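Local coordinates for protein putative carboxymuconolactone decarboxylase (Burkholderia xenovorans, PDB 2QEU) that may have peroxiredoxin-type activity, as is general for its carboxymuconolactone decarboxylase family, but whose own reaction is not established, at residues L65-D76 and H88-L97. Sequence-based numbering, arbitrary orientation.
Sequences LKYKHLILVVLD and HTRAAMNAGL
Helical segments 65-76 and 88-94, parts of helices 65-79 and 82-94, form an antiparallel helical hairpin of the all-helical AhpD-like fold; their axes approach to 7.8 Å with 162° between their directions, and K66 and A92 are nearest in the backbone. Consistent with this closeness, A92 contributes just a methyl, its CB resting against K66 O and H69 CB. One turn earlier in its helix, H88 enters as a knob among H69, L72, V73 and D76. Its ND1 is hydrogen-bonded to H69 ND1 at 2.8 Å; the two rings meet rim to rim, their planes 33° apart. Each ring also has a face covered from the opposite helix: A91 CB sits 3.4 Å from the H69 ring centroid, and L72 CB 3.7 Å from that of H88, both CH-pi contacts almost along the ring normal. H69 NE2 is bonded to D24 of helix 10-25, whereas H88 NE2 binds a citrate, probably from crystallisation, which may mark a pocket. D76 OD2 approaches H88 CD2 at the ring edge, the carboxylate turned 58° from the ring plane. At the other end a Schellman motif at G96 closes helix 82-94, and L97 CD1 meets Y67 CE1 at 3.7 Å while its CD2 meets L70 CD1. K66, its CG between backbone N and carbonyl carbon and the chain extended beyond, lays CD against G96 C; one water bridges K66 N to A95 O, and a second accepts from K66 NZ and donates to G96 O, at 2.9 Å from each.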
loop_
_atom_site.group_PDB
_atom_site.type_symbol
_atom_site.label_atom_id
_atom_site.label_comp_id
_atom_site.label_asym_id
_atom_site.label_seq_id
_atom_site.Cartn_x
_atom_site.Cartn_y
_atom_site.Cartn_z
ATOM N N LEU B 65 12.638 -10.219 22.921
ATOM C CA LEU B 65 11.714 -9.081 22.903
ATOM C C LEU B 65 12.272 -7.888 22.125
ATOM O O LEU B 65 11.529 -7.201 21.430
ATOM C CB LEU B 65 11.383 -8.626 24.322
ATOM C CG LEU B 65 10.272 -7.606 24.558
ATOM C CD1 LEU B 65 8.960 -8.004 23.838
ATOM C CD2 LEU B 65 10.056 -7.410 26.070
ATOM N N LYS B 66 13.565 -7.634 22.284
ATOM C CA LYS B 66 14.189 -6.551 21.526
ATOM C C LYS B 66 14.008 -6.691 20.008
ATOM O O LYS B 66 13.789 -5.689 19.278
ATOM C CB LYS B 66 15.656 -6.422 21.873
ATOM C CG LYS B 66 16.516 -7.645 21.613
ATOM C CD LYS B 66 17.942 -7.344 22.185
ATOM C CE LYS B 66 18.852 -8.545 22.077
ATOM N NZ LYS B 66 20.155 -8.370 22.751
ATOM N N TYR B 67 14.086 -7.932 19.524
ATOM C CA TYR B 67 13.900 -8.200 18.086
ATOM C C TYR B 67 12.429 -8.186 17.644
ATOM O O TYR B 67 12.117 -7.778 16.515
ATOM C CB TYR B 67 14.622 -9.490 17.676
ATOM C CG TYR B 67 16.116 -9.379 17.897
ATOM C CD1 TYR B 67 16.834 -8.244 17.504
ATOM C CD2 TYR B 67 16.813 -10.381 18.547
ATOM C CE1 TYR B 67 18.209 -8.116 17.769
ATOM C CE2 TYR B 67 18.167 -10.281 18.794
ATOM C CZ TYR B 67 18.875 -9.167 18.415
ATOM O OH TYR B 67 20.225 -9.101 18.706
ATOM N N LYS B 68 11.527 -8.590 18.556
ATOM C CA LYS B 68 10.109 -8.432 18.330
ATOM C C LYS B 68 9.776 -6.963 18.074
ATOM O O LYS B 68 9.120 -6.614 17.101
ATOM C CB LYS B 68 9.290 -8.941 19.500
ATOM C CG LYS B 68 9.373 -10.449 19.702
ATOM C CD LYS B 68 8.260 -10.960 20.659
ATOM C CE LYS B 68 8.280 -12.459 20.698
ATOM N NZ LYS B 68 7.298 -12.979 21.654
ATOM N N HIS B 69 10.243 -6.103 18.972
ATOM C CA HIS B 69 10.020 -4.669 18.765
ATOM C C HIS B 69 10.772 -4.067 17.591
ATOM O O HIS B 69 10.230 -3.173 16.937
ATOM C CB HIS B 69 10.276 -3.901 20.037
ATOM C CG HIS B 69 9.186 -4.036 21.041
ATOM N ND1 HIS B 69 7.975 -3.390 20.926
ATOM C CD2 HIS B 69 9.126 -4.763 22.176
ATOM C CE1 HIS B 69 7.214 -3.708 21.962
ATOM N NE2 HIS B 69 7.892 -4.534 22.748
ATOM N N LEU B 70 11.956 -4.577 17.263
ATOM C CA LEU B 70 12.616 -4.154 16.035
ATOM C C LEU B 70 11.751 -4.475 14.802
ATOM O O LEU B 70 11.633 -3.643 13.916
ATOM C CB LEU B 70 13.994 -4.783 15.910
ATOM C CG LEU B 70 14.767 -4.392 14.644
ATOM C CD1 LEU B 70 14.961 -2.907 14.533
ATOM C CD2 LEU B 70 16.098 -5.152 14.665
ATOM N N ILE B 71 11.154 -5.670 14.743
ATOM C CA ILE B 71 10.244 -5.989 13.625
ATOM C C ILE B 71 9.104 -4.947 13.554
ATOM O O ILE B 71 8.811 -4.429 12.488
ATOM C CB ILE B 71 9.712 -7.449 13.707
ATOM C CG1 ILE B 71 10.882 -8.436 13.433
ATOM C CG2 ILE B 71 8.510 -7.691 12.770
ATOM C CD1 ILE B 71 10.659 -9.910 13.921
ATOM N N LEU B 72 8.546 -4.603 14.717
ATOM C CA LEU B 72 7.466 -3.601 14.777
ATOM C C LEU B 72 7.940 -2.226 14.357
ATOM O O LEU B 72 7.215 -1.491 13.676
ATOM C CB LEU B 72 6.764 -3.656 16.117
ATOM C CG LEU B 72 5.935 -4.914 16.285
ATOM C CD1 LEU B 72 5.628 -5.111 17.803
ATOM C CD2 LEU B 72 4.708 -4.898 15.444
ATOM N N VAL B 73 9.187 -1.889 14.692
ATOM C CA VAL B 73 9.777 -0.635 14.241
ATOM C C VAL B 73 9.783 -0.589 12.708
ATOM O O VAL B 73 9.315 0.346 12.095
ATOM C CB VAL B 73 11.213 -0.420 14.775
ATOM C CG1 VAL B 73 11.942 0.659 13.926
ATOM C CG2 VAL B 73 11.238 -0.101 16.283
ATOM N N VAL B 74 10.307 -1.654 12.097
ATOM C CA VAL B 74 10.424 -1.682 10.631
ATOM C C VAL B 74 9.033 -1.623 9.980
ATOM O O VAL B 74 8.803 -0.906 9.004
ATOM C CB VAL B 74 11.235 -2.887 10.198
ATOM C CG1 VAL B 74 11.220 -2.881 8.609
ATOM C CG2 VAL B 74 12.652 -2.789 10.714
ATOM N N LEU B 75 8.081 -2.375 10.518
ATOM C CA LEU B 75 6.679 -2.312 10.038
ATOM C C LEU B 75 6.055 -0.919 10.188
ATOM O O LEU B 75 5.424 -0.435 9.223
ATOM C CB LEU B 75 5.817 -3.354 10.751
ATOM C CG LEU B 75 6.079 -4.833 10.381
ATOM C CD1 LEU B 75 5.347 -5.741 11.389
ATOM C CD2 LEU B 75 5.687 -5.180 8.939
ATOM N N ASP B 76 6.282 -0.255 11.320
ATOM C CA ASP B 76 5.824 1.114 11.481
ATOM C C ASP B 76 6.534 2.071 10.502
ATOM O O ASP B 76 5.928 3.071 10.085
ATOM C CB ASP B 76 5.955 1.600 12.909
ATOM C CG ASP B 76 4.878 1.045 13.817
ATOM O OD1 ASP B 76 3.914 0.456 13.295
ATOM O OD2 ASP B 76 4.964 1.247 15.049
ATOM N N HIS B 88 7.886 1.804 19.686
ATOM C CA HIS B 88 8.555 0.513 19.537
ATOM C C HIS B 88 10.094 0.608 19.591
ATOM O O HIS B 88 10.780 -0.340 20.045
ATOM C CB HIS B 88 8.042 -0.227 18.296
ATOM C CG HIS B 88 6.649 -0.744 18.456
ATOM N ND1 HIS B 88 6.349 -1.808 19.270
ATOM C CD2 HIS B 88 5.471 -0.326 17.928
ATOM C CE1 HIS B 88 5.046 -2.017 19.253
ATOM N NE2 HIS B 88 4.488 -1.125 18.461
ATOM N N THR B 89 10.662 1.725 19.137
ATOM C CA THR B 89 12.107 1.947 19.288
ATOM C C THR B 89 12.465 2.003 20.785
ATOM O O THR B 89 13.395 1.341 21.246
ATOM C CB THR B 89 12.602 3.206 18.567
ATOM O OG1 THR B 89 12.385 3.023 17.175
ATOM C CG2 THR B 89 14.122 3.464 18.825
ATOM N N ARG B 90 11.730 2.835 21.517
ATOM C CA ARG B 90 11.864 2.931 22.968
ATOM C C ARG B 90 11.760 1.538 23.619
ATOM O O ARG B 90 12.634 1.135 24.381
ATOM C CB ARG B 90 10.809 3.903 23.535
ATOM C CG ARG B 90 10.993 4.255 25.000
ATOM C CD ARG B 90 9.837 5.127 25.529
ATOM N NE ARG B 90 9.704 6.410 24.831
ATOM C CZ ARG B 90 8.696 6.755 24.026
ATOM N NH1 ARG B 90 7.674 5.942 23.806
ATOM N NH2 ARG B 90 8.676 7.960 23.450
ATOM N N ALA B 91 10.703 0.799 23.286
ATOM C CA ALA B 91 10.483 -0.552 23.811
ATOM C C ALA B 91 11.674 -1.482 23.475
ATOM O O ALA B 91 12.212 -2.170 24.352
ATOM C CB ALA B 91 9.151 -1.120 23.268
ATOM N N ALA B 92 12.098 -1.477 22.206
ATOM C CA ALA B 92 13.185 -2.350 21.781
ATOM C C ALA B 92 14.446 -2.061 22.600
ATOM O O ALA B 92 15.180 -2.981 22.993
ATOM C CB ALA B 92 13.466 -2.223 20.229
HETATM N N MSE B 93 14.737 -0.769 22.783
HETATM C CA MSE B 93 15.983 -0.340 23.420
HETATM C C MSE B 93 15.913 -0.581 24.921
HETATM O O MSE B 93 16.901 -0.981 25.546
HETATM C CB MSE B 93 16.278 1.118 23.095
HETATM C CG MSE B 93 16.748 1.281 21.659
HETATM SE SE MSE B 93 17.076 3.079 21.110
HETATM C CE MSE B 93 18.586 3.520 22.352
ATOM N N ASN B 94 14.722 -0.396 25.483
ATOM C CA ASN B 94 14.488 -0.814 26.862
ATOM C C ASN B 94 14.764 -2.298 27.055
ATOM O O ASN B 94 15.224 -2.698 28.153
ATOM C CB ASN B 94 13.071 -0.432 27.339
ATOM C CG ASN B 94 12.957 1.022 27.767
ATOM O OD1 ASN B 94 13.937 1.624 28.217
ATOM N ND2 ASN B 94 11.754 1.578 27.681
ATOM N N ALA B 95 14.479 -3.114 26.045
ATOM C CA ALA B 95 14.715 -4.550 26.088
ATOM C C ALA B 95 16.129 -4.952 25.617
ATOM O O ALA B 95 16.452 -6.142 25.490
ATOM C CB ALA B 95 13.596 -5.303 25.288
ATOM N N GLY B 96 16.981 -3.976 25.330
ATOM C CA GLY B 96 18.389 -4.241 25.058
ATOM C C GLY B 96 18.872 -4.019 23.647
ATOM O O GLY B 96 20.028 -4.244 23.352
ATOM N N LEU B 97 17.997 -3.576 22.742
ATOM C CA LEU B 97 18.463 -3.376 21.378
ATOM C C LEU B 97 19.441 -2.213 21.322
ATOM O O LEU B 97 19.204 -1.195 21.941
ATOM C CB LEU B 97 17.290 -3.053 20.469
ATOM C CG LEU B 97 17.594 -3.157 18.950
ATOM C CD1 LEU B 97 17.532 -4.595 18.475
ATOM C CD2 LEU B 97 16.676 -2.204 18.135
HETATM O O HOH W 1 15.099 -8.592 24.555
HETATM O O HOH W 2 21.352 -5.994 21.512
#